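Local atomic coordinates of glucokinase (Enterococcus faecalis, PDB entry 2QM1), a protein that probably phosphorylates glucose at the expense of ATP, as a zinc-containing sugar kinase of the ROK family. Residues P48-I51 and E52-H56. Sequence-based numbering, arbitrary orientation.
Sequences PSII and ESIRH
Ile-51 and Arg-55 run alongside each other in a common direction, a worked example of how an i, i+4 pair packs along one flank of an alpha-helix. The CG2 methyl of Ile-51 sits over the centre of one face of the Arg-55 guanidinium, 3.4 Å from CZ. Ile-51 CG2 is anti to its own nitrogen and leans beside the carbonyl carbon, toward the next turn. CG of Arg-55 lies beside its own backbone N (chi1 -76°), which turns the side chain back toward Ile-51, and the extended run to NE carries the guanidinium to the methyl. The backbone hydrogen bond of the same pair, Arg-55 N to Ile-51 O, is 2.9 Å. On the buried flank Ile-50 and Ile-54 repeat the spacing more loosely, CG2 of Ile-50 standing 4.3 Å from CD1 of Ile-54, and both touch Ile-11 of strand 7-13. Helix 46-60 thus packs on the sheet through Ile-50 and Ile-54, while Ile-51, Arg-55 and also Ile-54 meet helix 100-108. Because the methyl lies over a face of the guanidinium, it does not block the in-plane N-H directions, and NH2 of Arg-55 hydrogen-bonds to Ala-107 O, joining the two helices.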
ATOM      1  N   PRO B  48      30.168 -15.049   7.091  1.00 39.38           N
ATOM      2  CA  PRO B  48      30.923 -16.261   7.477  1.00 38.88           C
ATOM      3  C   PRO B  48      30.478 -16.884   8.829  1.00 38.77           C
ATOM      4  O   PRO B  48      30.534 -18.102   8.990  1.00 37.80           O
ATOM      5  CB  PRO B  48      32.356 -15.745   7.578  1.00 40.15           C
ATOM      6  CG  PRO B  48      32.368 -14.528   6.591  1.00 40.32           C
ATOM      7  CD  PRO B  48      31.064 -13.898   6.870  1.00 38.24           C
ATOM      8  N   SER B  49      30.096 -16.055   9.801  1.00 37.06           N
ATOM      9  CA  SER B  49      29.641 -16.594  11.075  1.00 36.93           C
ATOM     10  C   SER B  49      28.333 -17.414  10.922  1.00 36.97           C
ATOM     11  O   SER B  49      28.116 -18.396  11.640  1.00 37.46           O
ATOM     12  CB  SER B  49      29.493 -15.496  12.125  1.00 36.07           C
ATOM     13  OG  SER B  49      28.367 -14.723  11.855  1.00 34.69           O
ATOM     14  N   ILE B  50      27.497 -17.024   9.960  1.00 37.12           N
ATOM     15  CA  ILE B  50      26.215 -17.676   9.737  1.00 36.71           C
ATOM     16  C   ILE B  50      26.504 -19.006   9.069  1.00 37.17           C
ATOM     17  O   ILE B  50      25.948 -20.031   9.462  1.00 36.48           O
ATOM     18  CB  ILE B  50      25.292 -16.773   8.862  1.00 36.97           C
ATOM     19  CG1 ILE B  50      24.894 -15.477   9.637  1.00 34.99           C
ATOM     20  CG2 ILE B  50      24.106 -17.543   8.327  1.00 34.45           C
ATOM     21  CD1 ILE B  50      23.991 -14.452   8.767  1.00 34.94           C
ATOM     22  N   ILE B  51      27.381 -18.976   8.061  1.00 37.00           N
ATOM     23  CA  ILE B  51      27.813 -20.193   7.371  1.00 36.93           C
ATOM     24  C   ILE B  51      28.411 -21.202   8.354  1.00 38.22           C
ATOM     25  O   ILE B  51      28.022 -22.390   8.377  1.00 37.91           O
ATOM     26  CB  ILE B  51      28.846 -19.837   6.300  1.00 38.00           C
ATOM     27  CG1 ILE B  51      28.169 -19.025   5.153  1.00 34.71           C
ATOM     28  CG2 ILE B  51      29.616 -21.113   5.854  1.00 34.75           C
ATOM     29  CD1 ILE B  51      29.181 -18.413   4.141  1.00 37.48           C
ATOM     30  N   GLU B  52      29.368 -20.725   9.160  1.00 37.74           N
ATOM     31  CA  GLU B  52      29.965 -21.522  10.225  1.00 38.56           C
ATOM     32  C   GLU B  52      28.987 -22.092  11.236  1.00 37.36           C
ATOM     33  O   GLU B  52      29.144 -23.233  11.623  1.00 34.56           O
ATOM     34  CB  GLU B  52      31.060 -20.755  10.960  1.00 38.54           C
ATOM     35  CG  GLU B  52      31.756 -21.529  12.057  1.00 45.47           C
ATOM     36  CD  GLU B  52      32.239 -22.931  11.635  1.00 50.92           C
ATOM     37  OE1 GLU B  52      32.206 -23.830  12.496  1.00 53.55           O
ATOM     38  OE2 GLU B  52      32.650 -23.138  10.468  1.00 53.07           O
ATOM     39  N   SER B  53      28.027 -21.284  11.697  1.00 36.64           N
ATOM     40  CA  SER B  53      27.084 -21.749  12.708  1.00 37.00           C
ATOM     41  C   SER B  53      26.195 -22.890  12.142  1.00 38.24           C
ATOM     42  O   SER B  53      25.897 -23.854  12.832  1.00 39.26           O
ATOM     43  CB  SER B  53      26.238 -20.577  13.205  1.00 37.21           C
ATOM     44  OG  SER B  53      25.245 -20.998  14.130  1.00 37.03           O
ATOM     45  N   ILE B  54      25.786 -22.780  10.878  1.00 37.97           N
ATOM     46  CA  ILE B  54      25.010 -23.834  10.246  1.00 37.47           C
ATOM     47  C   ILE B  54      25.852 -25.077   9.931  1.00 37.37           C
ATOM     48  O   ILE B  54      25.431 -26.200  10.177  1.00 36.54           O
ATOM     49  CB  ILE B  54      24.279 -23.306   8.999  1.00 38.46           C
ATOM     50  CG1 ILE B  54      23.100 -22.421   9.414  1.00 33.09           C
ATOM     51  CG2 ILE B  54      23.833 -24.480   8.070  1.00 37.31           C
ATOM     52  CD1 ILE B  54      22.610 -21.586   8.302  1.00 36.18           C
ATOM     53  N   ARG B  55      27.046 -24.887   9.415  1.00 36.88           N
ATOM     54  CA  ARG B  55      27.896 -26.030   9.180  1.00 38.29           C
ATOM     55  C   ARG B  55      28.096 -26.806  10.505  1.00 38.85           C
ATOM     56  O   ARG B  55      27.994 -28.039  10.539  1.00 36.49           O
ATOM     57  CB  ARG B  55      29.247 -25.589   8.639  1.00 39.52           C
ATOM     58  CG  ARG B  55      29.223 -25.175   7.184  1.00 40.51           C
ATOM     59  CD  ARG B  55      30.615 -24.742   6.775  1.00 43.65           C
ATOM     60  NE  ARG B  55      30.717 -24.376   5.356  1.00 46.26           N
ATOM     61  CZ  ARG B  55      31.693 -23.624   4.845  1.00 44.72           C
ATOM     62  NH1 ARG B  55      32.646 -23.154   5.633  1.00 37.41           N
ATOM     63  NH2 ARG B  55      31.704 -23.333   3.546  1.00 47.60           N
ATOM     64  N   HIS B  56      28.375 -26.070  11.591  1.00 37.82           N
ATOM     65  CA  HIS B  56      28.694 -26.699  12.889  1.00 38.45           C
ATOM     66  C   HIS B  56      27.511 -27.449  13.506  1.00 37.90           C
ATOM     67  O   HIS B  56      27.726 -28.442  14.196  1.00 38.15           O
ATOM     68  CB  HIS B  56      29.234 -25.654  13.878  1.00 37.61           C
ATOM     69  CG  HIS B  56      29.730 -26.226  15.168  1.00 39.31           C
ATOM     70  ND1 HIS B  56      30.975 -26.808  15.298  1.00 43.13           N
ATOM     71  CD2 HIS B  56      29.145 -26.306  16.391  1.00 37.39           C
ATOM     72  CE1 HIS B  56      31.141 -27.205  16.550  1.00 44.54           C
ATOM     73  NE2 HIS B  56      30.044 -26.915  17.229  1.00 37.99           N
TER